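Local coordinates for lactaldehyde dehydrogenase (Escherichia coli, PDB 2IMP), which oxidises L-lactaldehyde, formed in L-fucose and L-rhamnose breakdown, to L-lactate with NAD+ as electron acceptor, and also converts glycolaldehyde to glycolate, at residues E44-A49 with E210-E215; A223-T228 with E235-T240; I50-R55 with V201-L206; F157-K162 with I173-S178. All coordinates share one frame; numbering follows the deposited sequence.

Contact 1 (E44-A49 with E210-E215). With NAI (1,4-dihydronicotinamide adenine dinucleotide), chain D.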
# COMPACT_ATOMS: atom_id res chain seq x y z
N GLU A 44 26.85 5.96 -32.61
CA GLU A 44 28.07 6.05 -31.81
C GLU A 44 28.00 7.13 -30.71
O GLU A 44 28.50 6.93 -29.60
CB GLU A 44 29.28 6.29 -32.72
CG GLU A 44 29.12 7.48 -33.66
CD GLU A 44 30.03 7.38 -34.87
OE1 GLU A 44 31.26 7.25 -34.68
OE2 GLU A 44 29.51 7.44 -36.01
N ASP A 45 27.38 8.27 -31.01
CA ASP A 45 27.23 9.33 -30.02
C ASP A 45 26.33 8.87 -28.86
O ASP A 45 26.60 9.14 -27.69
CB ASP A 45 26.64 10.58 -30.67
CG ASP A 45 27.49 11.09 -31.81
OD1 ASP A 45 28.66 11.42 -31.57
OD2 ASP A 45 26.98 11.15 -32.95
N ALA A 46 25.26 8.16 -29.22
CA ALA A 46 24.37 7.61 -28.22
C ALA A 46 25.11 6.58 -27.34
O ALA A 46 24.95 6.56 -26.12
CB ALA A 46 23.15 6.95 -28.90
N ARG A 47 25.92 5.74 -27.99
CA ARG A 47 26.69 4.73 -27.28
C ARG A 47 27.65 5.35 -26.26
O ARG A 47 27.80 4.83 -25.15
CB ARG A 47 27.48 3.85 -28.25
CG ARG A 47 26.62 3.09 -29.23
CD ARG A 47 27.36 1.91 -29.83
NE ARG A 47 26.52 1.19 -30.78
CZ ARG A 47 26.48 1.43 -32.08
NH1 ARG A 47 27.26 2.38 -32.60
NH2 ARG A 47 25.66 0.75 -32.86
N LYS A 48 28.31 6.44 -26.64
CA LYS A 48 29.21 7.12 -25.72
C LYS A 48 28.46 7.60 -24.46
O LYS A 48 28.94 7.46 -23.34
CB LYS A 48 29.88 8.32 -26.40
CG LYS A 48 30.85 7.95 -27.50
CD LYS A 48 31.38 9.19 -28.22
CE LYS A 48 32.22 8.80 -29.44
NZ LYS A 48 32.61 9.97 -30.27
N ALA A 49 27.27 8.15 -24.69
CA ALA A 49 26.43 8.62 -23.59
C ALA A 49 25.96 7.45 -22.72
O ALA A 49 26.00 7.51 -21.49
CB ALA A 49 25.23 9.40 -24.14
N GLU A 210 15.33 8.09 -36.38
CA GLU A 210 15.86 6.92 -37.08
C GLU A 210 17.31 6.53 -36.71
O GLU A 210 17.68 5.36 -36.76
CB GLU A 210 15.79 7.15 -38.60
CG GLU A 210 14.39 7.38 -39.16
CD GLU A 210 13.71 8.65 -38.63
OE1 GLU A 210 14.42 9.63 -38.30
OE2 GLU A 210 12.46 8.67 -38.56
N THR A 211 18.10 7.53 -36.34
CA THR A 211 19.49 7.31 -35.97
C THR A 211 19.73 7.22 -34.44
O THR A 211 19.79 6.13 -33.86
CB THR A 211 20.38 8.43 -36.53
OG1 THR A 211 19.84 9.70 -36.14
CG2 THR A 211 20.44 8.37 -38.06
N VAL A 212 19.86 8.38 -33.80
CA VAL A 212 20.08 8.43 -32.37
C VAL A 212 18.95 7.77 -31.55
O VAL A 212 19.22 6.99 -30.64
CB VAL A 212 20.24 9.89 -31.90
CG1 VAL A 212 20.53 9.94 -30.40
CG2 VAL A 212 21.36 10.57 -32.69
N GLY A 213 17.70 8.08 -31.90
CA GLY A 213 16.57 7.50 -31.19
C GLY A 213 16.60 5.99 -31.20
O GLY A 213 16.39 5.35 -30.16
N GLN A 214 16.86 5.40 -32.36
CA GLN A 214 16.92 3.95 -32.47
C GLN A 214 18.03 3.32 -31.61
O GLN A 214 17.85 2.24 -31.06
CB GLN A 214 17.08 3.54 -33.94
CG GLN A 214 15.77 3.51 -34.70
CD GLN A 214 14.85 2.38 -34.25
OE1 GLN A 214 15.19 1.21 -34.40
NE2 GLN A 214 13.70 2.73 -33.68
N GLU A 215 19.17 4.00 -31.51
CA GLU A 215 20.26 3.49 -30.68
C GLU A 215 19.87 3.52 -29.17
O GLU A 215 20.25 2.64 -28.39
CB GLU A 215 21.54 4.29 -30.94
CG GLU A 215 22.78 3.82 -30.19
CD GLU A 215 23.13 2.35 -30.41
OE1 GLU A 215 22.82 1.80 -31.48
OE2 GLU A 215 23.73 1.74 -29.50
PA NAI D . 7.38 11.69 -33.09
O1A NAI D . 7.19 10.28 -32.73
O2A NAI D . 7.45 11.92 -34.61
O5B NAI D . 8.70 12.24 -32.39
C5B NAI D . 8.94 12.16 -30.99
C4B NAI D . 10.36 11.67 -30.68
O4B NAI D . 10.57 10.34 -31.17
C3B NAI D . 11.48 12.52 -31.30
O3B NAI D . 12.52 12.72 -30.35
C2B NAI D . 11.88 11.71 -32.51
O2B NAI D . 13.16 11.97 -33.02
C1B NAI D . 11.72 10.29 -32.02
N9A NAI D . 11.51 9.30 -33.11
C8A NAI D . 10.79 9.38 -34.30
N7A NAI D . 10.91 8.20 -34.97
C5A NAI D . 11.70 7.37 -34.25
C6A NAI D . 12.15 6.05 -34.46
N6A NAI D . 11.82 5.38 -35.56
N1A NAI D . 12.98 5.45 -33.49
C2A NAI D . 13.34 6.15 -32.33
N3A NAI D . 12.88 7.46 -32.13
C4A NAI D . 12.07 8.05 -33.08
O3 NAI D . 6.14 12.46 -32.43
PN NAI D . 5.93 14.06 -32.30
O1N NAI D . 7.11 14.70 -31.70
O2N NAI D . 4.61 14.26 -31.60
O5D NAI D . 5.74 14.46 -33.86
C5D NAI D . 6.71 15.10 -34.66
C4D NAI D . 6.12 15.22 -36.04
O4D NAI D . 7.14 15.61 -36.95
C3D NAI D . 5.37 14.09 -36.79
O3D NAI D . 3.98 14.35 -36.80
C2D NAI D . 5.97 14.05 -38.17
O2D NAI D . 5.00 13.85 -39.18
C1D NAI D . 6.69 15.37 -38.26
N1N NAI D . 7.79 15.31 -39.28
C2N NAI D . 9.03 14.83 -38.85
C3N NAI D . 10.11 14.76 -39.77
C7N NAI D . 11.47 14.25 -39.33
O7N NAI D . 12.50 14.20 -40.26
N7N NAI D . 11.73 13.85 -38.09
C4N NAI D . 9.89 15.19 -41.13
C5N NAI D . 8.61 15.67 -41.54
C6N NAI D . 7.57 15.73 -40.59

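Contact 2 (A223-T228 with E235-T240). With NAI (1,4-dihydronicotinamide adenine dinucleotide), chain D.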
# COMPACT_ATOMS: atom_id res chain seq x y z
N ALA A 223 18.32 -0.54 -19.77
CA ALA A 223 17.33 -1.33 -19.05
C ALA A 223 15.88 -0.97 -19.46
O ALA A 223 14.99 -1.82 -19.50
CB ALA A 223 17.50 -1.14 -17.55
N MET A 224 15.66 0.30 -19.78
CA MET A 224 14.36 0.77 -20.21
C MET A 224 14.40 2.02 -21.10
O MET A 224 15.17 2.95 -20.86
CB MET A 224 13.45 1.07 -19.00
CG MET A 224 12.05 1.59 -19.40
SD MET A 224 10.86 1.80 -18.04
CE MET A 224 11.40 3.40 -17.34
N VAL A 225 13.59 2.00 -22.16
CA VAL A 225 13.49 3.14 -23.04
C VAL A 225 12.12 3.83 -22.86
O VAL A 225 11.07 3.19 -22.97
CB VAL A 225 13.69 2.76 -24.54
CG1 VAL A 225 12.67 1.71 -24.98
CG2 VAL A 225 13.57 4.02 -25.40
N SER A 226 12.15 5.11 -22.54
CA SER A 226 10.94 5.89 -22.35
C SER A 226 10.72 6.91 -23.46
O SER A 226 11.63 7.68 -23.78
CB SER A 226 10.96 6.61 -21.00
OG SER A 226 9.80 7.41 -20.84
N MET A 227 9.54 6.90 -24.05
CA MET A 227 9.26 7.82 -25.13
C MET A 227 7.82 8.35 -25.20
O MET A 227 6.86 7.65 -24.89
CB MET A 227 9.63 7.17 -26.47
CG MET A 227 9.19 7.94 -27.71
SD MET A 227 7.54 7.48 -28.32
CE MET A 227 7.40 8.53 -29.77
N THR A 228 7.71 9.61 -25.59
CA THR A 228 6.43 10.25 -25.77
C THR A 228 6.34 10.85 -27.19
O THR A 228 7.31 11.45 -27.66
CB THR A 228 6.21 11.36 -24.73
OG1 THR A 228 6.24 10.79 -23.42
CG2 THR A 228 4.87 12.05 -24.95
N GLU A 235 5.88 2.47 -32.18
CA GLU A 235 5.92 1.12 -32.74
C GLU A 235 7.36 0.69 -33.12
O GLU A 235 7.79 -0.43 -32.85
CB GLU A 235 5.05 1.02 -33.98
CG GLU A 235 3.56 1.15 -33.75
CD GLU A 235 2.78 1.22 -35.07
OE1 GLU A 235 3.08 0.41 -35.97
OE2 GLU A 235 1.88 2.08 -35.19
N LYS A 236 8.07 1.61 -33.77
CA LYS A 236 9.43 1.34 -34.18
C LYS A 236 10.37 1.19 -32.97
O LYS A 236 11.29 0.39 -32.98
CB LYS A 236 9.93 2.46 -35.10
CG LYS A 236 9.12 2.58 -36.40
CD LYS A 236 9.66 3.69 -37.28
CE LYS A 236 8.85 3.82 -38.56
NZ LYS A 236 7.45 4.24 -38.27
N ILE A 237 10.10 1.99 -31.94
CA ILE A 237 10.88 1.94 -30.71
C ILE A 237 10.70 0.60 -29.98
O ILE A 237 11.67 -0.03 -29.58
CB ILE A 237 10.47 3.09 -29.76
CG1 ILE A 237 11.04 4.41 -30.29
CG2 ILE A 237 10.99 2.82 -28.35
CD1 ILE A 237 10.52 5.64 -29.60
N MET A 238 9.45 0.18 -29.84
CA MET A 238 9.16 -1.07 -29.17
C MET A 238 9.69 -2.28 -29.95
O MET A 238 10.24 -3.21 -29.37
CB MET A 238 7.66 -1.23 -28.93
CG MET A 238 7.29 -2.45 -28.10
SD MET A 238 5.54 -2.47 -27.65
CE MET A 238 5.42 -4.13 -26.93
N ALA A 239 9.52 -2.26 -31.27
CA ALA A 239 10.01 -3.35 -32.09
C ALA A 239 11.54 -3.51 -31.91
O ALA A 239 12.05 -4.63 -31.78
CB ALA A 239 9.69 -3.08 -33.56
N THR A 240 12.24 -2.39 -31.87
CA THR A 240 13.68 -2.41 -31.69
C THR A 240 14.08 -2.86 -30.28
O THR A 240 15.04 -3.62 -30.10
CB THR A 240 14.28 -1.03 -32.00
OG1 THR A 240 14.09 -0.75 -33.39
CG2 THR A 240 15.77 -1.00 -31.68
PA NAI D . 7.38 11.69 -33.09
O1A NAI D . 7.19 10.28 -32.73
O2A NAI D . 7.45 11.92 -34.61
O5B NAI D . 8.70 12.24 -32.39
C5B NAI D . 8.94 12.16 -30.99
C4B NAI D . 10.36 11.67 -30.68
O4B NAI D . 10.57 10.34 -31.17
C3B NAI D . 11.48 12.52 -31.30
O3B NAI D . 12.52 12.72 -30.35
C2B NAI D . 11.88 11.71 -32.51
O2B NAI D . 13.16 11.97 -33.02
C1B NAI D . 11.72 10.29 -32.02
N9A NAI D . 11.51 9.30 -33.11
C8A NAI D . 10.79 9.38 -34.30
N7A NAI D . 10.91 8.20 -34.97
C5A NAI D . 11.70 7.37 -34.25
C6A NAI D . 12.15 6.05 -34.46
N6A NAI D . 11.82 5.38 -35.56
N1A NAI D . 12.98 5.45 -33.49
C2A NAI D . 13.34 6.15 -32.33
N3A NAI D . 12.88 7.46 -32.13
C4A NAI D . 12.07 8.05 -33.08
O3 NAI D . 6.14 12.46 -32.43
PN NAI D . 5.93 14.06 -32.30
O1N NAI D . 7.11 14.70 -31.70
O2N NAI D . 4.61 14.26 -31.60
O5D NAI D . 5.74 14.46 -33.86
C5D NAI D . 6.71 15.10 -34.66
C4D NAI D . 6.12 15.22 -36.04
O4D NAI D . 7.14 15.61 -36.95
C3D NAI D . 5.37 14.09 -36.79
O3D NAI D . 3.98 14.35 -36.80
C2D NAI D . 5.97 14.05 -38.17
O2D NAI D . 5.00 13.85 -39.18
C1D NAI D . 6.69 15.37 -38.26
N1N NAI D . 7.79 15.31 -39.28
C2N NAI D . 9.03 14.83 -38.85
C3N NAI D . 10.11 14.76 -39.77
C7N NAI D . 11.47 14.25 -39.33
O7N NAI D . 12.50 14.20 -40.26
N7N NAI D . 11.73 13.85 -38.09
C4N NAI D . 9.89 15.19 -41.13
C5N NAI D . 8.61 15.67 -41.54
C6N NAI D . 7.57 15.73 -40.59

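Contact 3 (I50-R55 with V201-L206)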
# COMPACT_ATOMS: atom_id res chain seq x y z
N ILE A 50 25.51 6.39 -23.38
CA ILE A 50 25.06 5.21 -22.67
C ILE A 50 26.19 4.56 -21.86
O ILE A 50 25.99 4.16 -20.70
CB ILE A 50 24.45 4.17 -23.65
CG1 ILE A 50 23.13 4.72 -24.21
CG2 ILE A 50 24.23 2.84 -22.95
CD1 ILE A 50 22.49 3.85 -25.27
N ASP A 51 27.38 4.47 -22.45
CA ASP A 51 28.52 3.91 -21.74
C ASP A 51 28.88 4.75 -20.51
O ASP A 51 29.26 4.22 -19.46
CB ASP A 51 29.74 3.78 -22.65
CG ASP A 51 29.57 2.71 -23.71
OD1 ASP A 51 28.85 1.72 -23.45
OD2 ASP A 51 30.17 2.84 -24.80
N ALA A 52 28.77 6.07 -20.66
CA ALA A 52 29.05 6.97 -19.55
C ALA A 52 28.00 6.79 -18.43
O ALA A 52 28.32 6.76 -17.24
CB ALA A 52 29.04 8.42 -20.05
N ALA A 53 26.74 6.67 -18.84
CA ALA A 53 25.66 6.46 -17.89
C ALA A 53 25.85 5.14 -17.11
O ALA A 53 25.57 5.07 -15.91
CB ALA A 53 24.32 6.45 -18.61
N GLU A 54 26.34 4.13 -17.81
CA GLU A 54 26.60 2.84 -17.19
C GLU A 54 27.71 2.91 -16.14
O GLU A 54 27.58 2.37 -15.04
CB GLU A 54 26.97 1.81 -18.26
CG GLU A 54 27.24 0.41 -17.72
CD GLU A 54 27.65 -0.56 -18.82
OE1 GLU A 54 28.73 -0.36 -19.41
OE2 GLU A 54 26.89 -1.50 -19.10
N ARG A 55 28.80 3.60 -16.48
CA ARG A 55 29.90 3.76 -15.53
C ARG A 55 29.50 4.48 -14.23
O ARG A 55 29.99 4.16 -13.16
CB ARG A 55 31.07 4.53 -16.17
CG ARG A 55 31.82 3.81 -17.30
CD ARG A 55 33.19 4.46 -17.55
NE ARG A 55 33.10 5.84 -18.03
CZ ARG A 55 32.84 6.18 -19.29
NH1 ARG A 55 32.65 5.25 -20.21
NH2 ARG A 55 32.80 7.46 -19.63
N VAL A 201 25.36 10.73 -14.92
CA VAL A 201 23.99 10.54 -14.45
C VAL A 201 22.93 11.10 -15.41
O VAL A 201 21.90 10.47 -15.66
CB VAL A 201 23.80 11.15 -13.04
CG1 VAL A 201 22.34 11.02 -12.59
CG2 VAL A 201 24.71 10.43 -12.05
N PHE A 202 23.20 12.29 -15.95
CA PHE A 202 22.33 12.92 -16.94
C PHE A 202 23.10 13.24 -18.22
O PHE A 202 24.07 13.99 -18.20
CB PHE A 202 21.70 14.22 -16.42
CG PHE A 202 20.79 14.90 -17.42
CD1 PHE A 202 19.43 14.57 -17.48
CD2 PHE A 202 21.28 15.86 -18.31
CE1 PHE A 202 18.58 15.17 -18.43
CE2 PHE A 202 20.44 16.46 -19.26
CZ PHE A 202 19.09 16.13 -19.32
N ASN A 203 22.66 12.65 -19.32
CA ASN A 203 23.31 12.86 -20.61
C ASN A 203 22.32 13.34 -21.69
O ASN A 203 21.17 12.90 -21.73
CB ASN A 203 23.95 11.54 -21.08
CG ASN A 203 24.87 10.94 -20.04
OD1 ASN A 203 26.07 11.22 -20.01
ND2 ASN A 203 24.31 10.09 -19.18
N LEU A 204 22.77 14.25 -22.54
CA LEU A 204 21.91 14.75 -23.60
C LEU A 204 22.50 14.51 -25.00
O LEU A 204 23.57 15.03 -25.32
CB LEU A 204 21.64 16.25 -23.43
CG LEU A 204 20.64 16.86 -24.43
CD1 LEU A 204 19.22 16.57 -23.97
CD2 LEU A 204 20.83 18.37 -24.52
N VAL A 205 21.83 13.69 -25.80
CA VAL A 205 22.30 13.45 -27.15
C VAL A 205 21.36 14.09 -28.19
O VAL A 205 20.16 14.16 -27.96
CB VAL A 205 22.50 11.95 -27.44
CG1 VAL A 205 23.65 11.41 -26.59
CG2 VAL A 205 21.22 11.17 -27.17
N LEU A 206 21.92 14.57 -29.29
CA LEU A 206 21.12 15.26 -30.30
C LEU A 206 21.09 14.61 -31.69
O LEU A 206 22.12 14.17 -32.20
CB LEU A 206 21.61 16.70 -30.42
CG LEU A 206 21.65 17.47 -29.09
CD1 LEU A 206 22.49 18.73 -29.24
CD2 LEU A 206 20.23 17.80 -28.64

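Contact 4 (F157-K162 with I173-S178). With NAI (1,4-dihydronicotinamide adenine dinucleotide), chain D; LAC (lactic acid), chain E.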
# COMPACT_ATOMS: atom_id res chain seq x y z
N PHE A 157 8.96 20.13 -20.09
CA PHE A 157 8.35 19.31 -19.06
C PHE A 157 8.68 17.82 -19.23
O PHE A 157 9.04 17.13 -18.28
CB PHE A 157 6.83 19.50 -19.06
CG PHE A 157 6.10 18.48 -18.25
CD1 PHE A 157 6.36 18.32 -16.90
CD2 PHE A 157 5.15 17.65 -18.85
CE1 PHE A 157 5.69 17.36 -16.14
CE2 PHE A 157 4.48 16.68 -18.11
CZ PHE A 157 4.75 16.53 -16.76
N LEU A 158 8.55 17.32 -20.46
CA LEU A 158 8.83 15.91 -20.70
C LEU A 158 10.26 15.48 -20.33
O LEU A 158 10.50 14.30 -20.07
CB LEU A 158 8.49 15.53 -22.13
CG LEU A 158 6.97 15.47 -22.33
CD1 LEU A 158 6.64 15.14 -23.76
CD2 LEU A 158 6.37 14.42 -21.41
N ILE A 159 11.21 16.42 -20.32
CA ILE A 159 12.55 16.08 -19.89
C ILE A 159 12.49 15.62 -18.41
O ILE A 159 12.99 14.57 -18.04
CB ILE A 159 13.51 17.29 -19.93
CG1 ILE A 159 13.71 17.79 -21.36
CG2 ILE A 159 14.86 16.90 -19.34
CD1 ILE A 159 14.46 19.11 -21.43
N ALA A 160 11.84 16.45 -17.60
CA ALA A 160 11.68 16.17 -16.18
C ALA A 160 10.78 14.96 -15.91
O ALA A 160 11.07 14.15 -15.02
CB ALA A 160 11.11 17.41 -15.48
N ARG A 161 9.70 14.85 -16.68
CA ARG A 161 8.78 13.74 -16.50
C ARG A 161 9.48 12.37 -16.55
O ARG A 161 9.02 11.40 -15.95
CB ARG A 161 7.68 13.80 -17.55
CG ARG A 161 6.50 12.88 -17.26
CD ARG A 161 5.42 13.02 -18.33
NE ARG A 161 4.11 13.25 -17.74
CZ ARG A 161 3.01 13.52 -18.43
NH1 ARG A 161 3.05 13.59 -19.76
NH2 ARG A 161 1.86 13.73 -17.80
N LYS A 162 10.59 12.31 -17.28
CA LYS A 162 11.35 11.07 -17.38
C LYS A 162 12.61 11.04 -16.47
O LYS A 162 12.79 10.10 -15.73
CB LYS A 162 11.74 10.80 -18.84
CG LYS A 162 10.55 10.77 -19.79
CD LYS A 162 10.96 10.50 -21.23
CE LYS A 162 9.79 10.72 -22.19
NZ LYS A 162 8.61 9.86 -21.88
N ILE A 173 20.50 8.37 -16.82
CA ILE A 173 19.72 8.52 -18.03
C ILE A 173 20.40 9.26 -19.19
O ILE A 173 21.29 10.10 -19.00
CB ILE A 173 18.38 9.25 -17.70
CG1 ILE A 173 17.36 9.07 -18.83
CG2 ILE A 173 18.64 10.73 -17.46
CD1 ILE A 173 16.00 9.71 -18.52
N VAL A 174 19.97 8.90 -20.39
CA VAL A 174 20.41 9.53 -21.62
C VAL A 174 19.17 10.03 -22.36
O VAL A 174 18.30 9.24 -22.74
CB VAL A 174 21.14 8.55 -22.57
CG1 VAL A 174 21.50 9.28 -23.86
CG2 VAL A 174 22.40 8.01 -21.91
N ILE A 175 19.08 11.34 -22.52
CA ILE A 175 17.94 11.92 -23.18
C ILE A 175 18.20 12.51 -24.58
O ILE A 175 19.24 13.10 -24.84
CB ILE A 175 17.33 13.03 -22.29
CG1 ILE A 175 16.58 12.40 -21.12
CG2 ILE A 175 16.43 13.95 -23.12
CD1 ILE A 175 16.03 13.38 -20.14
N LYS A 176 17.23 12.29 -25.47
CA LYS A 176 17.28 12.87 -26.81
C LYS A 176 16.02 13.70 -27.05
O LYS A 176 14.92 13.16 -27.13
CB LYS A 176 17.37 11.82 -27.91
CG LYS A 176 17.59 12.48 -29.29
CD LYS A 176 17.33 11.55 -30.46
CE LYS A 176 15.87 11.50 -30.84
NZ LYS A 176 15.38 12.82 -31.36
N PRO A 177 16.17 15.02 -27.14
CA PRO A 177 14.98 15.84 -27.38
C PRO A 177 14.57 15.71 -28.86
O PRO A 177 15.31 15.14 -29.66
CB PRO A 177 15.46 17.24 -27.04
CG PRO A 177 16.88 17.21 -27.59
CD PRO A 177 17.39 15.85 -27.13
N SER A 178 13.39 16.21 -29.20
CA SER A 178 12.97 16.20 -30.59
C SER A 178 13.90 17.11 -31.41
O SER A 178 14.37 18.12 -30.88
CB SER A 178 11.53 16.71 -30.72
OG SER A 178 11.25 17.15 -32.04
PA NAI D . 7.38 11.69 -33.09
O1A NAI D . 7.19 10.28 -32.73
O2A NAI D . 7.45 11.92 -34.61
O5B NAI D . 8.70 12.24 -32.39
C5B NAI D . 8.94 12.16 -30.99
C4B NAI D . 10.36 11.67 -30.68
O4B NAI D . 10.57 10.34 -31.17
C3B NAI D . 11.48 12.52 -31.30
O3B NAI D . 12.52 12.72 -30.35
C2B NAI D . 11.88 11.71 -32.51
O2B NAI D . 13.16 11.97 -33.02
C1B NAI D . 11.72 10.29 -32.02
N9A NAI D . 11.51 9.30 -33.11
C8A NAI D . 10.79 9.38 -34.30
N7A NAI D . 10.91 8.20 -34.97
C5A NAI D . 11.70 7.37 -34.25
C6A NAI D . 12.15 6.05 -34.46
N6A NAI D . 11.82 5.38 -35.56
N1A NAI D . 12.98 5.45 -33.49
C2A NAI D . 13.34 6.15 -32.33
N3A NAI D . 12.88 7.46 -32.13
C4A NAI D . 12.07 8.05 -33.08
O3 NAI D . 6.14 12.46 -32.43
PN NAI D . 5.93 14.06 -32.30
O1N NAI D . 7.11 14.70 -31.70
O2N NAI D . 4.61 14.26 -31.60
O5D NAI D . 5.74 14.46 -33.86
C5D NAI D . 6.71 15.10 -34.66
C4D NAI D . 6.12 15.22 -36.04
O4D NAI D . 7.14 15.61 -36.95
C3D NAI D . 5.37 14.09 -36.79
O3D NAI D . 3.98 14.35 -36.80
C2D NAI D . 5.97 14.05 -38.17
O2D NAI D . 5.00 13.85 -39.18
C1D NAI D . 6.69 15.37 -38.26
N1N NAI D . 7.79 15.31 -39.28
C2N NAI D . 9.03 14.83 -38.85
C3N NAI D . 10.11 14.76 -39.77
C7N NAI D . 11.47 14.25 -39.33
O7N NAI D . 12.50 14.20 -40.26
N7N NAI D . 11.73 13.85 -38.09
C4N NAI D . 9.89 15.19 -41.13
C5N NAI D . 8.61 15.67 -41.54
C6N NAI D . 7.57 15.73 -40.59
C LAC E . 0.72 15.23 -21.88
CA LAC E . 1.49 15.46 -23.15
CB LAC E . 2.48 16.62 -22.95
O LAC E . 0.81 14.15 -21.30
OHN LAC E . 2.25 14.29 -23.49
OXT LAC E . -0.08 16.19 -21.42

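Contact 1 (E44-A49 with E210-E215)
Glu215 lays its CB and CG across the methyl of Ala46, with Glu215 CG 3.4 Å from Ala46 CB, and turns its carboxylate toward Arg47. Two helices of the Rossmann-like NAD-binding domain of the aldehyde dehydrogenase fold meet here. They run in roughly the same direction, their local axes crossing at -31° and approaching to 8.7 Å, a separation that the small Ala46 permits where its CA lies nearest that of Val212. Deeper in the interface, Val212 CG1 reaches Ala46 CB at 4.2 Å, and Val212 also packs on Lys176 of the neighbouring strand. Glu215 has CG anti to its backbone N and then bends at chi2 (55°), which folds the acid back over the alanine and up to the arginine. The salt bridge joins Arg47 NE to Glu215 OE2 at 3.1 Å, while Glu215 OE1 sits over one face of the guanidinium. With the two planes 60° apart, the acid does not pair side by side with two N-H groups. Glu215 OE2 is also hydrogen-bonded to Asn219, a second hold on the carboxylate on the more exposed side of the interface. Helix 209-218 turns another side toward NADH: Gly213 packs its backbone against the adenine, where a side chain would clash, and Gln214 NE2 donates an almost straight bond of 2.8 Å to N1A of the cofactor.

Contact 2 (A223-T228 with E235-T240)
This is a buried apolar contact between strand 222-227 and the helix 231-242 that follows it, beside the adenosine half of NADH in the Rossmann-like cofactor domain. Ile237 carries the helix side and uses both its branches. Its CG2 fits against the valine, with Ile237 CG2 3.9 Å from Val225 CG1 and only slightly farther from the other methyl. At the end of the longer branch, Ile237 CD1 lies 3.3 Å from Met227 CG, a tight carbon pair, with Met227 SD also near. Met227 leaves the strand with CG anti to the backbone N (chi1 171°), then bends at chi2 (-91°) so that its methyl continues past the isoleucine to the cofactor, Met227 CE lying 3.4 Å from O1A of NADH. Ile237 CG1 meets the adenine at C2A, 3.5 Å away. With an alanine at this position, a gap is likely to open between strand and helix, and Met227 and the adenine would lose the surface they rest on. Alongside, on the neighbouring strand 134-149, Val225 touches Thr147 and Met227 touches Ile149. Thr240 ties the helix to Gln214 of helix 209-218, and Met238 and Ala239 pack on Thr246 and Ala242 of a second subunit.

Contact 3 (I50-R55 with V201-L206)
Asn203 points its carboxamide at the helix methyls of Ala52 and Ala53, one end of the amide to each. Its ND2 lies 3.7 Å from Ala53 CB, while OD1 is 4.1 Å from Ala52 CB, so both are van der Waals approaches of a polar group to alanines. CG of Asn203 stands anti to the carbonyl carbon and beside the backbone N (chi1 -53°), and chi2 of -90° turns the amide so that its two ends face successive residues of the helix. Strand 202-204 borders strand 172-176 in the sheet of the cofactor domain, and helix 43-62 lies against it here. The methyl side chains allow a close approach: the nearest CA atoms, those of Ala53 and Val201, are 5.6 Å apart. Phe202 and Leu204 turn to the other face of the sheet, where helix 183-195 receives them. The amide's polar needs are met beyond the helix: ND2 bonds to Gly200 O and Ile173 O, and OD1 accepts from the backbone N of Asp12. These bonds fix which end of the amide is nitrogen and restrain its rotation. A further tie comes from the helix backbone, where Ala53 O meets Thr172 OG1. The chemistry thus implies a buried polar side chain whose hydrogen bonds tie its strand to the neighbouring strand and to two loops, while the helix supplies an apolar surface for the amide to rest on.

Contact 4 (F157-K162 with I173-S178)
Helix 157-162 lies over strand 173-176, with the CA atoms of Ile159 and Ile175 7.6 Å apart and those of Lys162 and Ile173 8.8 Å. Ile159 and Ile175 cross at about a right angle, Ile159 CG2 touching Ile175 CD1 at 3.8 Å. Ile173 CD1 packs against the backbone of Lys162, 4.2 Å from its C atom. Lys162 starts toward the strand, but its chain, extended as far as CE and turned at the last bond, carries NZ away to Ser226 of strand 222-227 and Thr228 just after it. The two segments belong to the beta-alpha-beta unit of strand 134-149, helix 155-168 and strand 172-176; Arg161 on the helix binds lactate, and Lys176, Pro177 and Ser178 belong to the NAD site. Arg161 NH1 gives lactate O an in-plane, nearly straight bond of 2.8 Å; Phe157 CE2 sits over the guanidinium centre, and Asp461 and Glu443 take NH2. At the strand end, Lys176 bends at chi3 (85°) and chi4 (65°), bringing NZ to both hydroxyls of the adenosine ribose, with O2B 2.9 Å and O3B 3.0 Å from Lys176 NZ. A methionine here, lacking the ammonium group, is likely to leave the adenosine ribose less firmly held and Pro177 O without this donor. Lys176 NZ also bonds to Gly207 O and to Pro177 O, approaching the latter carbonyl tilted 35° from its plane.

Overall arrangement
Contacts 2, 3 and 4 are buried, whereas contact 1 is partly buried and ends in a salt bridge on its more exposed side. Contacts 1 and 3 share helix 43-62, which meets helix 209-218 with one part and strand 202-204 with the next; Val205 links them by packing on both Ala49 and Val212. Contacts 3 and 4 use neighbouring strands joined by backbone bonds such as Asn203 O to Ile175 N. Lys162 connects contact 4 to the strand of contact 2. Aliphatic packing rules contacts 2 and 4, and an amide against alanines contact 3. NADH touches contacts 1 and 2 at the adenine, contact 2 also at the diphosphate, and contact 4 at the adenosine ribose; contact 3 does not touch the cofactor.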